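Local coordinates for protein LSM2-LSM8 complex subunit lsm8 (Schizosaccharomyces pombe, PDB 6PPN) that serves as a subunit of the nuclear LSM2-LSM8 ring, which binds the 3' end of U6 snRNA and takes part in spliceosome assembly, at residues 3-17 against 60-73. Numbering follows the deposited sequence.
With nucleotides of chain A.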
loop_
_atom_site.group_PDB
_atom_site.type_symbol
_atom_site.label_atom_id
_atom_site.label_comp_id
_atom_site.label_asym_id
_atom_site.label_seq_id
_atom_site.Cartn_x
_atom_site.Cartn_y
_atom_site.Cartn_z
ATOM N N LEU H 3 -8.546 -16.221 11.451
ATOM C CA LEU H 3 -9.873 -15.719 11.110
ATOM C C LEU H 3 -10.890 -16.831 11.005
ATOM O O LEU H 3 -12.080 -16.568 11.161
ATOM C CB LEU H 3 -9.842 -14.983 9.781
ATOM C CG LEU H 3 -9.379 -13.540 9.852
ATOM C CD1 LEU H 3 -9.337 -12.942 8.437
ATOM C CD2 LEU H 3 -10.304 -12.759 10.797
ATOM N N ALA H 4 -10.461 -18.066 10.747
ATOM C CA ALA H 4 -11.393 -19.179 10.856
ATOM C C ALA H 4 -12.015 -19.243 12.240
ATOM O O ALA H 4 -13.155 -19.700 12.385
ATOM C CB ALA H 4 -10.685 -20.499 10.549
ATOM N N ASP H 5 -11.304 -18.757 13.263
ATOM C CA ASP H 5 -11.870 -18.712 14.610
ATOM C C ASP H 5 -13.085 -17.807 14.701
ATOM O O ASP H 5 -13.897 -17.979 15.607
ATOM C CB ASP H 5 -10.840 -18.190 15.614
ATOM C CG ASP H 5 -9.675 -19.099 15.777
ATOM O OD1 ASP H 5 -9.719 -20.237 15.251
ATOM O OD2 ASP H 5 -8.724 -18.692 16.489
ATOM N N PHE H 6 -13.218 -16.833 13.798
ATOM C CA PHE H 6 -14.304 -15.858 13.832
ATOM C C PHE H 6 -15.463 -16.193 12.892
ATOM O O PHE H 6 -16.431 -15.423 12.838
ATOM C CB PHE H 6 -13.784 -14.466 13.464
ATOM C CG PHE H 6 -12.744 -13.921 14.396
ATOM C CD1 PHE H 6 -12.554 -14.458 15.648
ATOM C CD2 PHE H 6 -11.959 -12.838 14.006
ATOM C CE1 PHE H 6 -11.597 -13.937 16.501
ATOM C CE2 PHE H 6 -11.003 -12.301 14.855
ATOM C CZ PHE H 6 -10.814 -12.867 16.117
ATOM N N MET H 7 -15.388 -17.293 12.141
ATOM C CA MET H 7 -16.397 -17.584 11.121
ATOM C C MET H 7 -17.812 -17.653 11.702
ATOM O O MET H 7 -18.036 -18.199 12.790
ATOM C CB MET H 7 -16.070 -18.902 10.429
ATOM C CG MET H 7 -15.025 -18.785 9.348
ATOM S SD MET H 7 -15.654 -17.765 8.017
ATOM C CE MET H 7 -17.051 -18.779 7.549
ATOM N N GLU H 8 -18.772 -17.102 10.951
ATOM C CA GLU H 8 -20.194 -17.135 11.280
ATOM C C GLU H 8 -20.515 -16.378 12.559
ATOM O O GLU H 8 -21.538 -16.642 13.197
ATOM C CB GLU H 8 -20.736 -18.570 11.394
ATOM C CG GLU H 8 -20.410 -19.472 10.229
ATOM C CD GLU H 8 -20.972 -18.979 8.901
ATOM O OE1 GLU H 8 -21.990 -18.240 8.889
ATOM O OE2 GLU H 8 -20.358 -19.316 7.858
ATOM N N GLN H 9 -19.645 -15.470 12.984
ATOM C CA GLN H 9 -19.911 -14.674 14.171
ATOM C C GLN H 9 -19.836 -13.194 13.826
ATOM O O GLN H 9 -19.278 -12.806 12.791
ATOM C CB GLN H 9 -18.923 -15.009 15.293
ATOM C CG GLN H 9 -18.942 -16.480 15.680
ATOM C CD GLN H 9 -17.645 -16.909 16.332
ATOM O OE1 GLN H 9 -17.430 -16.687 17.531
ATOM N NE2 GLN H 9 -16.744 -17.484 15.528
ATOM N N ARG H 10 -20.424 -12.371 14.704
ATOM C CA ARG H 10 -20.360 -10.923 14.552
ATOM C C ARG H 10 -18.931 -10.459 14.740
ATOM O O ARG H 10 -18.238 -10.884 15.665
ATOM C CB ARG H 10 -21.262 -10.204 15.544
ATOM C CG ARG H 10 -22.733 -10.486 15.337
ATOM C CD ARG H 10 -23.226 -10.150 13.914
ATOM N NE ARG H 10 -23.382 -8.717 13.643
ATOM C CZ ARG H 10 -23.960 -8.217 12.542
ATOM N NH1 ARG H 10 -24.448 -9.024 11.607
ATOM N NH2 ARG H 10 -24.058 -6.900 12.371
ATOM N N VAL H 11 -18.488 -9.607 13.839
ATOM C CA VAL H 11 -17.100 -9.223 13.713
ATOM C C VAL H 11 -17.081 -7.727 13.431
ATOM O O VAL H 11 -18.044 -7.176 12.893
ATOM C CB VAL H 11 -16.497 -10.078 12.585
ATOM C CG1 VAL H 11 -15.786 -9.251 11.571
ATOM C CG2 VAL H 11 -15.677 -11.232 13.167
ATOM N N GLN H 12 -16.001 -7.051 13.812
ATOM C CA GLN H 12 -15.895 -5.608 13.624
ATOM C C GLN H 12 -14.597 -5.319 12.889
ATOM O O GLN H 12 -13.517 -5.549 13.424
ATOM C CB GLN H 12 -15.932 -4.843 14.949
ATOM C CG GLN H 12 -15.509 -3.368 14.781
ATOM C CD GLN H 12 -15.690 -2.531 16.038
ATOM O OE1 GLN H 12 -16.816 -2.224 16.436
ATOM N NE2 GLN H 12 -14.579 -2.157 16.668
ATOM N N VAL H 13 -14.698 -4.780 11.683
ATOM C CA VAL H 13 -13.549 -4.569 10.817
ATOM C C VAL H 13 -13.170 -3.109 10.883
ATOM O O VAL H 13 -14.037 -2.232 10.748
ATOM C CB VAL H 13 -13.860 -4.954 9.360
ATOM C CG1 VAL H 13 -12.636 -4.642 8.494
ATOM C CG2 VAL H 13 -14.242 -6.441 9.244
ATOM N N ILE H 14 -11.883 -2.844 11.084
ATOM C CA ILE H 14 -11.316 -1.513 10.941
ATOM C C ILE H 14 -10.518 -1.520 9.650
ATOM O O ILE H 14 -9.593 -2.335 9.500
ATOM C CB ILE H 14 -10.403 -1.139 12.111
ATOM C CG1 ILE H 14 -11.105 -1.406 13.426
ATOM C CG2 ILE H 14 -10.031 0.319 11.997
ATOM C CD1 ILE H 14 -12.073 -0.415 13.699
ATOM N N THR H 15 -10.847 -0.608 8.741
ATOM C CA THR H 15 -10.208 -0.546 7.437
ATOM C C THR H 15 -9.122 0.518 7.422
ATOM O O THR H 15 -8.975 1.322 8.357
ATOM C CB THR H 15 -11.250 -0.253 6.364
ATOM O OG1 THR H 15 -11.892 0.965 6.677
ATOM C CG2 THR H 15 -12.309 -1.287 6.377
ATOM N N ASN H 16 -8.335 0.513 6.336
ATOM C CA ASN H 16 -7.199 1.426 6.267
ATOM C C ASN H 16 -7.627 2.881 6.188
ATOM O O ASN H 16 -6.822 3.761 6.519
ATOM C CB ASN H 16 -6.297 1.081 5.080
ATOM C CG ASN H 16 -5.519 -0.218 5.300
ATOM O OD1 ASN H 16 -5.704 -0.909 6.312
ATOM N ND2 ASN H 16 -4.622 -0.532 4.375
ATOM N N ASP H 17 -8.854 3.166 5.740
ATOM C CA ASP H 17 -9.356 4.533 5.720
ATOM C C ASP H 17 -10.081 4.891 7.007
ATOM O O ASP H 17 -10.739 5.934 7.064
ATOM C CB ASP H 17 -10.277 4.769 4.512
ATOM C CG ASP H 17 -11.361 3.706 4.375
ATOM O OD1 ASP H 17 -11.504 2.876 5.294
ATOM O OD2 ASP H 17 -12.091 3.704 3.350
ATOM N N LEU H 60 -14.892 -6.989 1.299
ATOM C CA LEU H 60 -13.819 -6.045 1.585
ATOM C C LEU H 60 -12.532 -6.623 1.017
ATOM O O LEU H 60 -12.203 -7.784 1.282
ATOM C CB LEU H 60 -13.627 -5.815 3.083
ATOM C CG LEU H 60 -14.690 -5.000 3.817
ATOM C CD1 LEU H 60 -15.649 -5.915 4.571
ATOM C CD2 LEU H 60 -14.046 -3.984 4.746
ATOM N N ARG H 61 -11.815 -5.829 0.232
ATOM C CA ARG H 61 -10.552 -6.298 -0.318
ATOM C C ARG H 61 -9.509 -6.262 0.788
ATOM O O ARG H 61 -9.399 -5.258 1.496
ATOM C CB ARG H 61 -10.139 -5.431 -1.498
ATOM C CG ARG H 61 -8.825 -5.845 -2.170
ATOM C CD ARG H 61 -8.614 -5.059 -3.480
ATOM N NE ARG H 61 -7.251 -5.228 -3.977
ATOM C CZ ARG H 61 -6.869 -6.217 -4.785
ATOM N NH1 ARG H 61 -7.746 -7.130 -5.209
ATOM N NH2 ARG H 61 -5.609 -6.287 -5.186
ATOM N N GLY H 62 -8.735 -7.349 0.926
ATOM C CA GLY H 62 -7.880 -7.518 2.107
ATOM C C GLY H 62 -6.834 -6.431 2.282
ATOM O O GLY H 62 -6.488 -6.046 3.406
ATOM N N GLU H 63 -6.307 -5.940 1.185
ATOM C CA GLU H 63 -5.410 -4.804 1.186
ATOM C C GLU H 63 -5.935 -3.651 2.014
ATOM O O GLU H 63 -5.154 -2.818 2.465
ATOM C CB GLU H 63 -5.279 -4.391 -0.291
ATOM C CG GLU H 63 -4.543 -3.188 -0.631
ATOM C CD GLU H 63 -4.454 -3.069 -2.132
ATOM O OE1 GLU H 63 -5.358 -3.614 -2.809
ATOM O OE2 GLU H 63 -3.474 -2.478 -2.637
ATOM N N ASN H 64 -7.245 -3.559 2.201
ATOM C CA ASN H 64 -7.824 -2.400 2.862
ATOM C C ASN H 64 -8.220 -2.722 4.295
ATOM O O ASN H 64 -8.702 -1.846 5.019
ATOM C CB ASN H 64 -9.005 -1.892 2.013
ATOM C CG ASN H 64 -9.691 -0.650 2.602
ATOM O OD1 ASN H 64 -10.886 -0.694 2.897
ATOM N ND2 ASN H 64 -8.954 0.457 2.756
ATOM N N VAL H 65 -7.952 -3.947 4.735
ATOM C CA VAL H 65 -8.324 -4.421 6.065
ATOM C C VAL H 65 -7.150 -4.234 7.011
ATOM O O VAL H 65 -6.051 -4.748 6.768
ATOM C CB VAL H 65 -8.744 -5.895 6.024
ATOM C CG1 VAL H 65 -8.918 -6.427 7.455
ATOM C CG2 VAL H 65 -10.037 -6.032 5.245
ATOM N N ALA H 66 -7.375 -3.497 8.093
ATOM C CA ALA H 66 -6.369 -3.363 9.142
ATOM C C ALA H 66 -6.587 -4.358 10.266
ATOM O O ALA H 66 -5.658 -5.065 10.676
ATOM C CB ALA H 66 -6.377 -1.928 9.714
ATOM N N MET H 67 -7.794 -4.427 10.793
ATOM C CA MET H 67 -8.037 -5.282 11.950
ATOM C C MET H 67 -9.382 -5.922 11.786
ATOM O O MET H 67 -10.289 -5.288 11.252
ATOM C CB MET H 67 -8.094 -4.501 13.264
ATOM C CG MET H 67 -6.772 -4.000 13.750
ATOM S SD MET H 67 -7.159 -2.924 15.127
ATOM C CE MET H 67 -7.200 -1.329 14.304
ATOM N N VAL H 68 -9.526 -7.137 12.312
ATOM C CA VAL H 68 -10.824 -7.807 12.446
ATOM C C VAL H 68 -10.989 -8.226 13.907
ATOM O O VAL H 68 -10.244 -9.080 14.396
ATOM C CB VAL H 68 -10.948 -9.029 11.520
ATOM C CG1 VAL H 68 -12.332 -9.649 11.661
ATOM C CG2 VAL H 68 -10.664 -8.649 10.050
ATOM N N GLY H 69 -11.939 -7.625 14.610
ATOM C CA GLY H 69 -12.179 -7.928 16.012
ATOM C C GLY H 69 -13.435 -8.769 16.158
ATOM O O GLY H 69 -14.393 -8.581 15.424
ATOM N N LEU H 70 -13.425 -9.700 17.102
ATOM C CA LEU H 70 -14.602 -10.501 17.394
ATOM C C LEU H 70 -15.427 -9.733 18.417
ATOM O O LEU H 70 -14.925 -9.418 19.500
ATOM C CB LEU H 70 -14.183 -11.867 17.938
ATOM C CG LEU H 70 -15.270 -12.892 18.222
ATOM C CD1 LEU H 70 -15.860 -13.388 16.909
ATOM C CD2 LEU H 70 -14.670 -14.066 18.964
ATOM N N VAL H 71 -16.674 -9.406 18.084
ATOM C CA VAL H 71 -17.450 -8.591 19.010
ATOM C C VAL H 71 -18.024 -9.512 20.077
ATOM O O VAL H 71 -18.656 -10.539 19.783
ATOM C CB VAL H 71 -18.531 -7.754 18.296
ATOM C CG1 VAL H 71 -18.327 -7.742 16.793
ATOM C CG2 VAL H 71 -19.907 -8.173 18.652
ATOM N N ASN H 72 -17.739 -9.178 21.326
ATOM C CA ASN H 72 -18.184 -9.974 22.448
ATOM C C ASN H 72 -19.596 -9.546 22.761
ATOM O O ASN H 72 -19.817 -8.393 23.150
ATOM C CB ASN H 72 -17.258 -9.748 23.633
ATOM C CG ASN H 72 -17.448 -10.767 24.709
ATOM O OD1 ASN H 72 -18.256 -10.601 25.623
ATOM N ND2 ASN H 72 -16.706 -11.856 24.599
ATOM N N GLU H 73 -20.554 -10.462 22.591
ATOM C CA GLU H 73 -21.950 -10.048 22.626
ATOM C C GLU H 73 -22.317 -9.447 23.975
ATOM O O GLU H 73 -23.047 -8.453 24.031
ATOM C CB GLU H 73 -22.878 -11.214 22.273
ATOM C CG GLU H 73 -22.556 -11.992 20.961
ATOM C CD GLU H 73 -22.402 -11.140 19.668
ATOM O OE1 GLU H 73 -22.190 -11.751 18.589
ATOM O OE2 GLU H 73 -22.521 -9.893 19.693
ATOM P P U A 2 -0.687 -8.406 -5.642
ATOM O OP1 U A 2 0.786 -8.211 -5.521
ATOM O OP2 U A 2 -1.240 -9.774 -5.822
ATOM O "O5'" U A 2 -1.484 -7.858 -4.391
ATOM C "C5'" U A 2 -1.472 -6.473 -4.092
ATOM C "C4'" U A 2 -2.159 -6.239 -2.783
ATOM O "O4'" U A 2 -3.570 -6.548 -2.944
ATOM C "C3'" U A 2 -1.665 -7.120 -1.636
ATOM O "O3'" U A 2 -1.933 -6.430 -0.428
ATOM C "C2'" U A 2 -2.630 -8.281 -1.702
ATOM O "O2'" U A 2 -2.710 -9.027 -0.508
ATOM C "C1'" U A 2 -3.930 -7.541 -2.013
ATOM N N1 U A 2 -4.986 -8.375 -2.590
ATOM C C2 U A 2 -6.214 -8.378 -1.959
ATOM O O2 U A 2 -6.472 -7.688 -0.963
ATOM N N3 U A 2 -7.144 -9.198 -2.553
ATOM C C4 U A 2 -6.972 -9.990 -3.679
ATOM O O4 U A 2 -7.897 -10.691 -4.111
ATOM C C5 U A 2 -5.668 -9.929 -4.254
ATOM C C6 U A 2 -4.740 -9.150 -3.695
HETATM O O HOH W 1 -13.284 0.982 3.410
#
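Gln12 and Gly69 form an antiparallel hydrogen-bonded pair, as do Ile14 and Met67, joining strands 10-15 and 65-71. The bond from Gly69 N to Gln12 O is 2.9 Å long and almost straight (175°). Beyond it the ladder bulges: Ile14 O accepts from both Met67 N and Ala66 N, a classic beta bulge that shifts the register by one residue before Asn16 N reaches Asn64 O at 2.7 Å.

Apolar packing fills the face carrying Val11, Val13, Val68 and Leu70, where branched valines suit extended strands. With CG1 of Val68 turned anti to the backbone N (chi1 -178°), this methyl is sent to Val11 CG1, at a tight 3.5 Å, and to Leu3 CD2. Phe6 lays one ring face over Leu70 CB, a CH-pi contact 3.9 Å from the ring centroid, while its edge meets Val68 O. On the other face Met67 CE lies against Ile14 CB, the flexible thioether bending at chi3 to run beside the isoleucine. Thr15 CG2 touches Leu60 CD2 at 3.6 Å near the bulge.

Polar groups gather at the RNA end. Glu63 N donates to O2 of uridine U2 of chain A (2.8 Å), while the Arg61 guanidinium lies over the base, its extended chain carrying the flat cation there. Arg61 NE donates to Glu63 OE1 at 2.7 Å in a salt bridge lying in the guanidinium plane, which helps hold the group flat against the base; Glu63 OE2 pairs with a basic side chain of a neighbouring subunit. A serine in place of Arg61 would probably uncover that base face and leave Glu63 OE1 without its charged mate.

Met67 to Leu70 continue the sheet into another subunit of the seven-membered ring, and residues 61-63, just before strand 65-71, contribute to the uridine-binding site. Pairing of the sheet's first and last strands is characteristic of the Sm fold.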